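Local coordinates for protein Dr hemagglutinin structural subunit (Escherichia coli, PDB 1UT1) that forms Dr fimbriae of uropathogenic strains and mediates adherence to the upper urinary tract by binding the Dr blood group antigen, at residues N86-Y91 with N131-N136; V92-T97 with G107-N112; S100-D105 with G115-I120. The protein carries 3 engineered substitutions. All blocks are in the same frame, centred on the assembly; numbering follows the deposited sequence.

Interaction 1: N86-Y91 with N131-N136. With EDO (1,2-ethanediol), chain I.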
ATOM      1  N   ASN A  86     -12.490   9.916  -7.565  1.00 11.39           N
ATOM      2  CA  ASN A  86     -12.527   9.979  -9.020  1.00 11.39           C
ATOM      3  C   ASN A  86     -13.167  11.216  -9.583  1.00 14.08           C
ATOM      4  O   ASN A  86     -13.313  11.358 -10.787  1.00 14.75           O
ATOM      5  CB  ASN A  86     -13.174   8.712  -9.634  1.00 12.41           C
ATOM      6  CG  ASN A  86     -12.694   8.440 -11.049  1.00 22.64           C
ATOM      7  OD1 ASN A  86     -13.485   8.181 -11.963  1.00 19.98           O
ATOM      8  ND2 ASN A  86     -11.407   8.595 -11.257  1.00 14.07           N
ATOM      9  N   ARG A  87     -13.517  12.156  -8.724  1.00 13.58           N
ATOM     10  CA  ARG A  87     -14.202  13.341  -9.217  1.00 14.13           C
ATOM     11  C   ARG A  87     -13.363  14.534  -9.623  1.00 16.19           C
ATOM     12  O   ARG A  87     -13.678  15.213 -10.604  1.00 15.68           O
ATOM     13  CB  ARG A  87     -15.289  13.801  -8.244  1.00 14.84           C
ATOM     14  CG  ARG A  87     -16.130  14.923  -8.842  1.00 21.37           C
ATOM     15  CD  ARG A  87     -17.433  15.125  -8.112  1.00 23.84           C
ATOM     16  NE  ARG A  87     -18.214  13.897  -7.908  1.00 18.42           N
ATOM     17  CZ  ARG A  87     -19.184  13.816  -7.001  1.00 28.69           C
ATOM     18  NH1 ARG A  87     -19.467  14.881  -6.279  1.00 22.04           N
ATOM     19  NH2 ARG A  87     -19.859  12.686  -6.805  1.00 22.70           N
ATOM     20  N   ASP A  88     -12.404  14.890  -8.780  1.00 12.15           N
ATOM     21  CA  ASP A  88     -11.713  16.154  -8.919  1.00 11.03           C
ATOM     22  C   ASP A  88     -10.359  16.001  -9.579  1.00 13.54           C
ATOM     23  O   ASP A  88      -9.582  15.086  -9.243  1.00 11.22           O
ATOM     24  CB  ASP A  88     -11.590  16.842  -7.557  1.00 11.30           C
ATOM     25  CG  ASP A  88     -12.945  17.061  -6.905  1.00 19.99           C
ATOM     26  OD1 ASP A  88     -13.774  17.768  -7.509  1.00 17.29           O
ATOM     27  OD2 ASP A  88     -13.225  16.423  -5.861  1.00 21.54           O
ATOM     28  N   LYS A  89     -10.138  16.850 -10.583  1.00 11.26           N
ATOM     29  CA  LYS A  89      -8.920  16.823 -11.376  1.00 10.75           C
ATOM     30  C   LYS A  89      -7.923  17.936 -11.009  1.00 12.26           C
ATOM     31  O   LYS A  89      -8.302  19.101 -10.772  1.00 11.76           O
ATOM     32  CB  LYS A  89      -9.268  16.951 -12.862  1.00 10.90           C
ATOM     33  CG  LYS A  89     -10.205  15.876 -13.378  1.00 14.05           C
ATOM     34  CD  LYS A  89     -10.649  16.258 -14.804  1.00 19.69           C
ATOM     35  CE  LYS A  89     -11.617  15.225 -15.373  1.00 27.22           C
ATOM     36  NZ  LYS A  89     -12.078  15.651 -16.724  1.00 45.81           N
ATOM     37  N   LEU A  90      -6.639  17.590 -11.067  1.00 10.14           N
ATOM     38  CA  LEU A  90      -5.571  18.591 -10.942  1.00 10.34           C
ATOM     39  C   LEU A  90      -4.738  18.441 -12.207  1.00 12.33           C
ATOM     40  O   LEU A  90      -4.020  17.445 -12.367  1.00 10.79           O
ATOM     41  CB  LEU A  90      -4.724  18.305  -9.709  1.00 10.04           C
ATOM     42  CG  LEU A  90      -3.520  19.206  -9.432  1.00 12.89           C
ATOM     43  CD1 LEU A  90      -3.993  20.685  -9.281  1.00 12.36           C
ATOM     44  CD2 LEU A  90      -2.841  18.721  -8.107  1.00 13.90           C
ATOM     45  N   TYR A  91      -4.944  19.351 -13.169  1.00  9.90           N
ATOM     46  CA  TYR A  91      -4.296  19.235 -14.470  1.00  8.85           C
ATOM     47  C   TYR A  91      -2.812  19.461 -14.336  1.00 10.72           C
ATOM     48  O   TYR A  91      -2.363  20.416 -13.681  1.00  9.60           O
ATOM     49  CB  TYR A  91      -4.878  20.245 -15.433  1.00 10.19           C
ATOM     50  CG  TYR A  91      -6.302  19.894 -15.795  1.00 12.60           C
ATOM     51  CD1 TYR A  91      -7.370  20.495 -15.149  1.00 15.21           C
ATOM     52  CD2 TYR A  91      -6.563  18.943 -16.771  1.00 13.69           C
ATOM     53  CE1 TYR A  91      -8.690  20.176 -15.488  1.00 16.22           C
ATOM     54  CE2 TYR A  91      -7.871  18.592 -17.087  1.00 16.39           C
ATOM     55  CZ  TYR A  91      -8.923  19.205 -16.427  1.00 23.00           C
ATOM     56  OH  TYR A  91     -10.229  18.913 -16.814  1.00 22.48           O
ATOM     57  N   ASN A 131      -7.943  26.766  -6.360  1.00 14.95           N
ATOM     58  CA  ASN A 131      -9.272  26.416  -5.798  1.00 16.30           C
ATOM     59  C   ASN A 131      -9.518  24.905  -5.774  1.00 19.24           C
ATOM     60  O   ASN A 131     -10.649  24.453  -5.577  1.00 19.33           O
ATOM     61  CB  ASN A 131     -10.405  27.081  -6.592  1.00 19.47           C
ATOM     62  CG  ASN A 131     -10.473  28.589  -6.351  1.00 51.69           C
ATOM     63  OD1 ASN A 131     -10.225  29.062  -5.241  1.00 41.12           O
ATOM     64  ND2 ASN A 131     -10.747  29.347  -7.407  1.00 46.41           N
ATOM     65  N   THR A 132      -8.467  24.121  -6.008  1.00 13.92           N
ATOM     66  CA  THR A 132      -8.597  22.668  -5.981  1.00 12.79           C
ATOM     67  C   THR A 132      -9.136  22.234  -4.623  1.00 12.97           C
ATOM     68  O   THR A 132      -8.624  22.657  -3.599  1.00 13.96           O
ATOM     69  CB  THR A 132      -7.207  22.008  -6.202  1.00 14.27           C
ATOM     70  OG1 THR A 132      -6.741  22.367  -7.510  1.00 12.18           O
ATOM     71  CG2 THR A 132      -7.296  20.477  -6.082  1.00 14.53           C
ATOM     72  N   PRO A 133     -10.164  21.387  -4.603  1.00 13.35           N
ATOM     73  CA  PRO A 133     -10.706  20.934  -3.308  1.00 13.27           C
ATOM     74  C   PRO A 133      -9.653  20.120  -2.533  1.00 14.41           C
ATOM     75  O   PRO A 133      -8.947  19.278  -3.111  1.00 13.60           O
ATOM     76  CB  PRO A 133     -11.868  20.018  -3.699  1.00 14.32           C
ATOM     77  CG  PRO A 133     -12.187  20.319  -5.106  1.00 18.36           C
ATOM     78  CD  PRO A 133     -10.904  20.823  -5.739  1.00 15.07           C
ATOM     79  N   PRO A 134      -9.613  20.290  -1.213  1.00 12.68           N
ATOM     80  CA  PRO A 134      -8.722  19.458  -0.400  1.00 12.85           C
ATOM     81  C   PRO A 134      -9.059  17.962  -0.585  1.00 14.95           C
ATOM     82  O   PRO A 134     -10.227  17.575  -0.736  1.00 16.34           O
ATOM     83  CB  PRO A 134      -9.032  19.910   1.037  1.00 14.01           C
ATOM     84  CG  PRO A 134      -9.446  21.384   0.856  1.00 16.29           C
ATOM     85  CD  PRO A 134     -10.225  21.385  -0.430  1.00 13.45           C
ATOM     86  N   GLY A 135      -8.019  17.139  -0.650  1.00 11.51           N
ATOM     87  CA  GLY A 135      -8.186  15.705  -0.821  1.00 10.74           C
ATOM     88  C   GLY A 135      -6.850  15.071  -1.209  1.00 13.35           C
ATOM     89  O   GLY A 135      -5.811  15.733  -1.181  1.00 12.30           O
ATOM     90  N   ASN A 136      -6.898  13.774  -1.514  1.00  9.96           N
ATOM     91  CA  ASN A 136      -5.720  13.002  -1.942  1.00  9.36           C
ATOM     92  C   ASN A 136      -5.820  12.775  -3.423  1.00 10.69           C
ATOM     93  O   ASN A 136      -6.843  12.307  -3.933  1.00 10.09           O
ATOM     94  CB  ASN A 136      -5.666  11.645  -1.210  1.00 10.08           C
ATOM     95  CG  ASN A 136      -5.715  11.806   0.280  1.00 22.98           C
ATOM     96  OD1 ASN A 136      -4.889  12.515   0.861  1.00 19.16           O
ATOM     97  ND2 ASN A 136      -6.786  11.309   0.890  1.00 21.19           N
TER
HETATM   98  C1  EDO I1142     -11.687  15.796  -3.073  1.00 27.05           C
HETATM   99  O1  EDO I1142     -12.297  14.890  -4.001  1.00 26.04           O
HETATM  100  C2  EDO I1142     -12.794  16.663  -2.427  1.00 28.86           C
HETATM  101  O2  EDO I1142     -13.932  15.839  -2.098  1.00 29.85           O

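Interaction 2: V92-T97 with G107-N112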
ATOM      1  N   VAL A  92      -2.054  18.661 -15.069  1.00  8.59           N
ATOM      2  CA  VAL A  92      -0.607  18.785 -15.031  1.00  8.12           C
ATOM      3  C   VAL A  92       0.024  18.742 -16.419  1.00 10.77           C
ATOM      4  O   VAL A  92      -0.518  18.121 -17.349  1.00 10.21           O
ATOM      5  CB  VAL A  92       0.043  17.645 -14.162  1.00 10.35           C
ATOM      6  CG1 VAL A  92      -0.361  17.789 -12.679  1.00 10.94           C
ATOM      7  CG2 VAL A  92      -0.322  16.210 -14.700  1.00 11.31           C
ATOM      8  N   ASN A  93       1.260  19.252 -16.484  1.00  8.07           N
ATOM      9  CA  ASN A  93       2.144  19.034 -17.627  1.00  9.87           C
ATOM     10  C   ASN A  93       3.176  18.010 -17.214  1.00 12.29           C
ATOM     11  O   ASN A  93       3.540  17.921 -16.045  1.00 10.69           O
ATOM     12  CB  ASN A  93       2.870  20.309 -18.001  1.00 13.72           C
ATOM     13  CG  ASN A  93       1.988  21.266 -18.748  1.00 26.39           C
ATOM     14  OD1 ASN A  93       1.259  20.876 -19.674  1.00 24.25           O
ATOM     15  ND2 ASN A  93       1.983  22.510 -18.307  1.00 18.51           N
ATOM     16  N   ILE A  94       3.594  17.205 -18.175  1.00  9.83           N
ATOM     17  CA  ILE A  94       4.592  16.157 -17.960  1.00 11.32           C
ATOM     18  C   ILE A  94       5.729  16.480 -18.900  1.00 13.02           C
ATOM     19  O   ILE A  94       5.512  16.669 -20.101  1.00 11.34           O
ATOM     20  CB  ILE A  94       3.994  14.782 -18.357  1.00 15.50           C
ATOM     21  CG1 ILE A  94       2.771  14.482 -17.456  1.00 17.13           C
ATOM     22  CG2 ILE A  94       5.034  13.691 -18.275  1.00 16.10           C
ATOM     23  CD1 ILE A  94       2.031  13.157 -17.823  1.00 20.58           C
ATOM     24  N   ARG A  95       6.937  16.632 -18.354  1.00 10.60           N
ATOM     25  CA  ARG A  95       8.058  17.135 -19.145  1.00 10.47           C
ATOM     26  C   ARG A  95       9.389  16.487 -18.716  1.00 11.32           C
ATOM     27  O   ARG A  95       9.775  16.601 -17.571  1.00 10.81           O
ATOM     28  CB  ARG A  95       8.157  18.664 -18.963  1.00 13.89           C
ATOM     29  CG  ARG A  95       9.253  19.315 -19.804  1.00 28.11           C
ATOM     30  CD  ARG A  95       9.130  20.817 -19.786  1.00 35.52           C
ATOM     31  NE  ARG A  95       9.711  21.390 -18.571  1.00 37.37           N
ATOM     32  CZ  ARG A  95       9.012  21.920 -17.563  1.00 50.01           C
ATOM     33  NH1 ARG A  95       7.678  21.939 -17.597  1.00 31.69           N
ATOM     34  NH2 ARG A  95       9.644  22.413 -16.507  1.00 27.17           N
ATOM     35  N   PRO A  96      10.113  15.883 -19.653  1.00 11.19           N
ATOM     36  CA  PRO A  96      11.455  15.331 -19.335  1.00  9.43           C
ATOM     37  C   PRO A  96      12.362  16.480 -19.008  1.00 13.44           C
ATOM     38  O   PRO A  96      12.151  17.590 -19.503  1.00 13.15           O
ATOM     39  CB  PRO A  96      11.913  14.704 -20.660  1.00 11.64           C
ATOM     40  CG  PRO A  96      11.200  15.507 -21.720  1.00 16.78           C
ATOM     41  CD  PRO A  96       9.819  15.826 -21.101  1.00 13.23           C
ATOM     42  N   THR A  97      13.387  16.235 -18.195  1.00 10.31           N
ATOM     43  CA  THR A  97      14.268  17.330 -17.781  1.00 11.42           C
ATOM     44  C   THR A  97      15.412  17.569 -18.771  1.00 16.41           C
ATOM     45  O   THR A  97      16.183  18.512 -18.613  1.00 15.84           O
ATOM     46  CB  THR A  97      14.872  17.087 -16.379  1.00  8.93           C
ATOM     47  OG1 THR A  97      15.781  15.986 -16.429  1.00 11.36           O
ATOM     48  CG2 THR A  97      13.795  16.839 -15.327  1.00  7.84           C
ATOM     49  N   GLY A 107      -3.502   9.365 -23.587  1.00 15.75           N
ATOM     50  CA  GLY A 107      -3.069   8.833 -22.285  1.00 14.60           C
ATOM     51  C   GLY A 107      -1.641   8.281 -22.292  1.00 15.96           C
ATOM     52  O   GLY A 107      -1.095   7.966 -21.235  1.00 13.16           O
ATOM     53  N   VAL A 108      -1.041   8.176 -23.479  1.00 12.93           N
ATOM     54  CA  VAL A 108       0.326   7.694 -23.589  1.00 12.36           C
ATOM     55  C   VAL A 108       1.271   8.853 -23.884  1.00 14.18           C
ATOM     56  O   VAL A 108       1.008   9.691 -24.769  1.00 15.06           O
ATOM     57  CB  VAL A 108       0.461   6.601 -24.699  1.00 15.54           C
ATOM     58  CG1 VAL A 108       1.933   6.092 -24.785  1.00 14.59           C
ATOM     59  CG2 VAL A 108      -0.546   5.424 -24.422  1.00 16.19           C
ATOM     60  N   PHE A 109       2.360   8.924 -23.127  1.00 10.31           N
ATOM     61  CA  PHE A 109       3.379   9.941 -23.336  1.00 10.82           C
ATOM     62  C   PHE A 109       4.606   9.176 -23.819  1.00 13.13           C
ATOM     63  O   PHE A 109       5.192   8.393 -23.066  1.00 11.19           O
ATOM     64  CB  PHE A 109       3.636  10.665 -21.995  1.00 12.11           C
ATOM     65  CG  PHE A 109       4.572  11.845 -22.096  1.00 12.94           C
ATOM     66  CD1 PHE A 109       4.139  13.056 -22.676  1.00 14.26           C
ATOM     67  CD2 PHE A 109       5.886  11.767 -21.571  1.00 13.37           C
ATOM     68  CE1 PHE A 109       5.029  14.169 -22.758  1.00 15.67           C
ATOM     69  CE2 PHE A 109       6.753  12.861 -21.648  1.00 16.01           C
ATOM     70  CZ  PHE A 109       6.293  14.079 -22.176  1.00 14.12           C
ATOM     71  N   TYR A 110       4.891   9.266 -25.120  1.00 10.93           N
ATOM     72  CA  TYR A 110       5.940   8.427 -25.718  1.00 10.94           C
ATOM     73  C   TYR A 110       7.041   9.252 -26.350  1.00 11.66           C
ATOM     74  O   TYR A 110       6.798  10.378 -26.797  1.00 13.79           O
ATOM     75  CB  TYR A 110       5.355   7.434 -26.741  1.00 13.45           C
ATOM     76  CG  TYR A 110       4.848   8.089 -28.035  1.00 15.69           C
ATOM     77  CD1 TYR A 110       3.489   8.370 -28.210  1.00 17.14           C
ATOM     78  CD2 TYR A 110       5.708   8.309 -29.117  1.00 15.98           C
ATOM     79  CE1 TYR A 110       3.011   8.922 -29.413  1.00 14.70           C
ATOM     80  CE2 TYR A 110       5.239   8.880 -30.310  1.00 16.65           C
ATOM     81  CZ  TYR A 110       3.884   9.138 -30.460  1.00 22.27           C
ATOM     82  OH  TYR A 110       3.410   9.703 -31.627  1.00 23.48           O
ATOM     83  N   LYS A 111       8.245   8.691 -26.390  1.00  8.73           N
ATOM     84  CA  LYS A 111       9.408   9.401 -26.892  1.00 10.31           C
ATOM     85  C   LYS A 111       9.421   9.363 -28.418  1.00 14.78           C
ATOM     86  O   LYS A 111       9.007   8.366 -29.026  1.00 14.73           O
ATOM     87  CB  LYS A 111      10.699   8.789 -26.313  1.00 11.76           C
ATOM     88  CG  LYS A 111      11.936   9.654 -26.554  1.00 17.23           C
ATOM     89  CD  LYS A 111      13.160   9.078 -25.843  1.00 19.27           C
ATOM     90  CE  LYS A 111      14.313  10.077 -25.809  1.00 23.61           C
ATOM     91  NZ  LYS A 111      14.695  10.522 -27.175  1.00 25.11           N
ATOM     92  N   ASN A 112       9.768  10.484 -29.037  1.00 11.26           N
ATOM     93  CA  ASN A 112       9.653  10.573 -30.510  1.00 12.87           C
ATOM     94  C   ASN A 112      10.631   9.680 -31.286  1.00 20.22           C
ATOM     95  O   ASN A 112      10.430   9.459 -32.479  1.00 21.64           O
ATOM     96  CB  ASN A 112       9.803  12.024 -30.992  1.00 12.00           C
ATOM     97  CG  ASN A 112       8.646  12.889 -30.610  1.00 17.21           C
ATOM     98  OD1 ASN A 112       8.611  14.063 -30.958  1.00 20.58           O
ATOM     99  ND2 ASN A 112       7.686  12.330 -29.890  1.00 14.36           N
TER

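Interaction 3: S100-D105 with G115-I120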
ATOM      1  N   SER A 100      14.806  16.175 -24.659  1.00 20.56           N
ATOM      2  CA  SER A 100      14.175  15.196 -25.513  1.00 15.86           C
ATOM      3  C   SER A 100      12.737  15.483 -25.882  1.00 16.97           C
ATOM      4  O   SER A 100      12.015  16.143 -25.145  1.00 14.43           O
ATOM      5  CB  SER A 100      14.370  13.781 -24.984  1.00 15.80           C
ATOM      6  OG  SER A 100      13.723  13.624 -23.740  1.00 15.22           O
ATOM      7  N   ALA A 101      12.351  15.047 -27.081  1.00 15.16           N
ATOM      8  CA  ALA A 101      11.009  15.314 -27.602  1.00 15.50           C
ATOM      9  C   ALA A 101      10.106  14.096 -27.436  1.00 15.15           C
ATOM     10  O   ALA A 101      10.471  12.982 -27.808  1.00 13.46           O
ATOM     11  CB  ALA A 101      11.089  15.702 -29.061  1.00 16.71           C
ATOM     12  N   TRP A 102       8.903  14.355 -26.942  1.00 11.98           N
ATOM     13  CA  TRP A 102       7.900  13.332 -26.680  1.00 11.15           C
ATOM     14  C   TRP A 102       6.560  13.785 -27.244  1.00 14.64           C
ATOM     15  O   TRP A 102       6.330  14.998 -27.481  1.00 15.29           O
ATOM     16  CB  TRP A 102       7.737  13.110 -25.156  1.00 10.08           C
ATOM     17  CG  TRP A 102       8.968  12.611 -24.466  1.00 10.84           C
ATOM     18  CD1 TRP A 102      10.172  13.213 -24.412  1.00 13.20           C
ATOM     19  CD2 TRP A 102       9.092  11.365 -23.754  1.00  9.87           C
ATOM     20  NE1 TRP A 102      11.075  12.416 -23.726  1.00 12.55           N
ATOM     21  CE2 TRP A 102      10.433  11.272 -23.316  1.00 13.70           C
ATOM     22  CE3 TRP A 102       8.216  10.296 -23.508  1.00 11.28           C
ATOM     23  CZ2 TRP A 102      10.905  10.195 -22.547  1.00 12.87           C
ATOM     24  CZ3 TRP A 102       8.678   9.209 -22.766  1.00 12.39           C
ATOM     25  CH2 TRP A 102      10.026   9.168 -22.293  1.00 13.09           C
ATOM     26  N   THR A 103       5.658  12.824 -27.415  1.00 11.90           N
ATOM     27  CA  THR A 103       4.352  13.100 -27.940  1.00 12.89           C
ATOM     28  C   THR A 103       3.293  12.557 -26.979  1.00 15.30           C
ATOM     29  O   THR A 103       3.492  11.526 -26.355  1.00 13.32           O
ATOM     30  CB  THR A 103       4.192  12.430 -29.316  1.00 13.85           C
ATOM     31  OG1 THR A 103       5.112  13.038 -30.232  1.00 14.17           O
ATOM     32  CG2 THR A 103       2.752  12.600 -29.858  1.00 14.35           C
ATOM     33  N   THR A 104       2.144  13.221 -26.930  1.00 14.36           N
ATOM     34  CA  THR A 104       1.007  12.736 -26.163  1.00 15.76           C
ATOM     35  C   THR A 104      -0.052  12.142 -27.120  1.00 21.93           C
ATOM     36  O   THR A 104      -0.444  12.781 -28.118  1.00 22.89           O
ATOM     37  CB  THR A 104       0.353  13.890 -25.356  1.00 20.80           C
ATOM     38  OG1 THR A 104       1.260  14.349 -24.354  1.00 22.13           O
ATOM     39  CG2 THR A 104      -0.929  13.426 -24.694  1.00 23.47           C
ATOM     40  N   ASP A 105      -0.466  10.905 -26.858  1.00 16.91           N
ATOM     41  CA  ASP A 105      -1.485  10.242 -27.676  1.00 17.18           C
ATOM     42  C   ASP A 105      -2.414   9.448 -26.780  1.00 20.74           C
ATOM     43  O   ASP A 105      -2.035   8.381 -26.297  1.00 18.56           O
ATOM     44  CB  ASP A 105      -0.834   9.270 -28.663  1.00 20.91           C
ATOM     45  CG  ASP A 105      -1.770   8.886 -29.803  1.00 33.15           C
ATOM     46  OD1 ASP A 105      -1.282   8.774 -30.951  1.00 36.34           O
ATOM     47  OD2 ASP A 105      -2.995   8.795 -29.576  1.00 32.18           O
ATOM     48  N   GLY A 115      15.208   4.024 -28.609  1.00 16.19           N
ATOM     49  CA  GLY A 115      16.386   4.037 -27.766  1.00 14.68           C
ATOM     50  C   GLY A 115      16.027   3.798 -26.309  1.00 17.07           C
ATOM     51  O   GLY A 115      14.917   4.114 -25.862  1.00 15.97           O
ATOM     52  N   SER A 116      16.976   3.230 -25.579  1.00 13.67           N
ATOM     53  CA  SER A 116      16.788   2.915 -24.166  1.00 13.30           C
ATOM     54  C   SER A 116      17.022   4.158 -23.312  1.00 17.53           C
ATOM     55  O   SER A 116      18.042   4.286 -22.659  1.00 19.23           O
ATOM     56  CB  SER A 116      17.766   1.810 -23.759  1.00 16.55           C
ATOM     57  OG  SER A 116      17.407   0.608 -24.415  1.00 15.51           O
ATOM     58  N   TRP A 117      16.050   5.062 -23.315  1.00 14.92           N
ATOM     59  CA  TRP A 117      16.167   6.322 -22.601  1.00 13.57           C
ATOM     60  C   TRP A 117      16.146   6.126 -21.083  1.00 16.45           C
ATOM     61  O   TRP A 117      15.359   5.316 -20.551  1.00 16.16           O
ATOM     62  CB  TRP A 117      14.993   7.225 -22.991  1.00 11.94           C
ATOM     63  CG  TRP A 117      15.085   8.587 -22.443  1.00 13.55           C
ATOM     64  CD1 TRP A 117      15.895   9.603 -22.898  1.00 16.12           C
ATOM     65  CD2 TRP A 117      14.299   9.145 -21.368  1.00 13.10           C
ATOM     66  NE1 TRP A 117      15.639  10.755 -22.188  1.00 14.71           N
ATOM     67  CE2 TRP A 117      14.679  10.503 -21.238  1.00 15.26           C
ATOM     68  CE3 TRP A 117      13.313   8.626 -20.501  1.00 13.15           C
ATOM     69  CZ2 TRP A 117      14.101  11.363 -20.291  1.00 13.66           C
ATOM     70  CZ3 TRP A 117      12.741   9.488 -19.549  1.00 14.22           C
ATOM     71  CH2 TRP A 117      13.155  10.840 -19.446  1.00 14.39           C
ATOM     72  N   GLY A 118      16.905   6.977 -20.397  1.00 13.11           N
ATOM     73  CA  GLY A 118      16.849   7.085 -18.954  1.00 13.43           C
ATOM     74  C   GLY A 118      16.810   8.587 -18.689  1.00 14.44           C
ATOM     75  O   GLY A 118      17.435   9.381 -19.414  1.00 13.73           O
ATOM     76  N   GLY A 119      16.080   8.978 -17.664  1.00 10.50           N
ATOM     77  CA  GLY A 119      15.955  10.390 -17.357  1.00 10.33           C
ATOM     78  C   GLY A 119      14.951  10.656 -16.234  1.00 12.47           C
ATOM     79  O   GLY A 119      14.557   9.769 -15.481  1.00 12.63           O
ATOM     80  N   ILE A 120      14.590  11.909 -16.116  1.00  9.67           N
ATOM     81  CA  ILE A 120      13.705  12.363 -15.060  1.00  8.25           C
ATOM     82  C   ILE A 120      12.551  13.050 -15.755  1.00 11.30           C
ATOM     83  O   ILE A 120      12.760  13.879 -16.637  1.00  9.01           O
ATOM     84  CB  ILE A 120      14.428  13.418 -14.193  1.00 11.20           C
ATOM     85  CG1 ILE A 120      15.684  12.818 -13.541  1.00 11.55           C
ATOM     86  CG2 ILE A 120      13.472  13.987 -13.129  1.00 11.86           C
ATOM     87  CD1 ILE A 120      16.647  13.862 -12.976  1.00 16.51           C
TER

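Interaction 1: N86-Y91 with N131-N136
Asp88 faces Pro133 and Leu90 faces Thr132, with CA atoms 7.4 Å apart in the first pair (Asp88 to Pro133) and 7.1 Å in the second (Leu90 to Thr132), so the two segments pass in opposite senses. They lie too far apart for backbone pairing, and the side chains do the touching. At one end, the carboxylate of Asp88 sits against the Pro133 ring, its CG 3.8 Å from Pro133 CG. Asp88 is turned with CG beside its own backbone N (chi1 -57°), which brings the carboxylate over to the proline. At the other end Leu90 sends one methyl branch across Thr132 at about a right angle, CD1 resting 3.7 Å from Thr132 OG1. That hydroxyl is not left to the methyl alone: it is hydrogen-bonded to Gln129 O, while Gln129 OE1 receives the backbone N-H of Tyr91, so one glutamine ties into both segments. In the immunoglobulin-like sandwich of Dr adhesins, this contact joins the loop before strand 89-96 and the first residues of that strand to the extended Thr-Pro-Pro segment leading into strand 135-147. Those strands are not direct neighbours; strand 78-83 pairs with both. Beside Pro133 an ethanediol, probably from the crystallisation liquor, donates from O1 to Asp88 OD2 at 2.6 Å. Its C2 lies 3.7 Å from Pro133 CB, so the diol touches both the carboxylate and the proline. Tyr137 lies against both Asp88 and Thr132, its OH hydrogen-bonded to Pro133 O, and Pro134 packs on Pro13 of a second subunit.

Interaction 2: V92-T97 with G107-N112
Ile94 lays its CG2 methyl over one face of the Phe109 ring, 4.0 Å from CG2 to the ring centroid and 16° off the ring normal, a clear CH-pi contact. The methyl is displaced toward the CD2-CE2 side of the ring, with CG2 3.9 Å from Phe109 CE2. Because CG2 is the branch that stands anti to the isoleucine's backbone N, the ethyl branch is turned away from the ring and leaves the methyl to do the covering. The carbonyl of the same residue also approaches: Ile94 O comes 3.4 Å from Phe109 CZ, on the same side of the plane but outside the rim, beyond CZ. Farther along the strand Pro96 approaches differently. Its CD meets the ring at the edge, close to the ring plane, 4.1 Å from Phe109 CZ. Phe109 extends across to its partners with CG anti to the backbone N (chi1 -174°), and it and the Ile94 side chain lie alongside one another, pointing opposite ways. The CA atoms of Ile94 and Phe109 are 8.3 Å apart, a spacing filled by side chains and consistent with two facing layers of an immunoglobulin-like sandwich. On the other side of the ring plane, well offset, lies Trp102, its plane nearly parallel to that of Phe109, and Trp102 also touches Pro96. Ile94 continues the apolar packing onto Ile121 and Ile123. The contact thus bridges strand 89-96, which is flanked by strands 78-83 and 118-125, and strand 108-111, which runs between strands 64-69 and 102-105.

Interaction 3: S100-D105 with G115-I120
Two hydrogen bonds grip Ser100 OG, which also lies near Trp117 NE1 (3.8 Å) without bonding to it. One comes from Trp102 NE1 at 2.9 Å from Ser100 OG, with an N-H...O angle of 157° and the oxygen practically in the indole plane; the other joins the hydroxyl to Asp98 OD2. The second carboxylate oxygen, Asp98 OD1, takes the N-H of Trp117, so Asp98 ties the serine to one indole while the serine holds the other. With its N-H fixed in this way, Trp102 offers its benzene edge to the face of Trp117. Their six-membered rings make a T-shaped (edge-to-face) pair, centroids 4.9 Å apart and planes at 76°. The shortest touch is Trp102 CZ2 to Trp117 CE3, 3.5 Å, and CH2 follows over the same face. Trp117 has CG anti to the backbone N (chi1 -174°), and its indole runs alongside the chain that follows. There the opposite face is met by the backbone of Gly119, whose N stands 3.7 Å above the Trp117 ring plane. With no side chain at Gly119, the backbone can pass this close to the indole. Both tryptophans also rest on Pro96 of strand 89-96, while Trp117 reaches Lys111 of strand 108-111 and Val55 of strand 49-58. Trp102 opens strand 102-105, paired with strand 108-111, and Trp117 directly precedes strand 118-125, which runs between strands 49-58 and 89-96.

In the fold
Interactions 2 and 3 form one continuous cluster, their centres about 7 Å apart. Strands 102-105 and 108-111 join them: Thr103 N lies 2.8 Å from Tyr110 O, and Thr103 OG1 lies 2.7 Å from Asn112 ND2, both probable hydrogen bonds. Interaction 1 stands on the other side of the chain's centre, with its centre about 21 Å from that of interaction 2 and about 27 Å from that of interaction 3. Strand 89-96 connects the two regions, running directly from interaction 1 into interaction 2. None of the segments falls within the predicted receptor-binding region 10-63, although Trp117 and Gly119 of interaction 3 bond through their backbones to Ala57 and Val55 there, respectively.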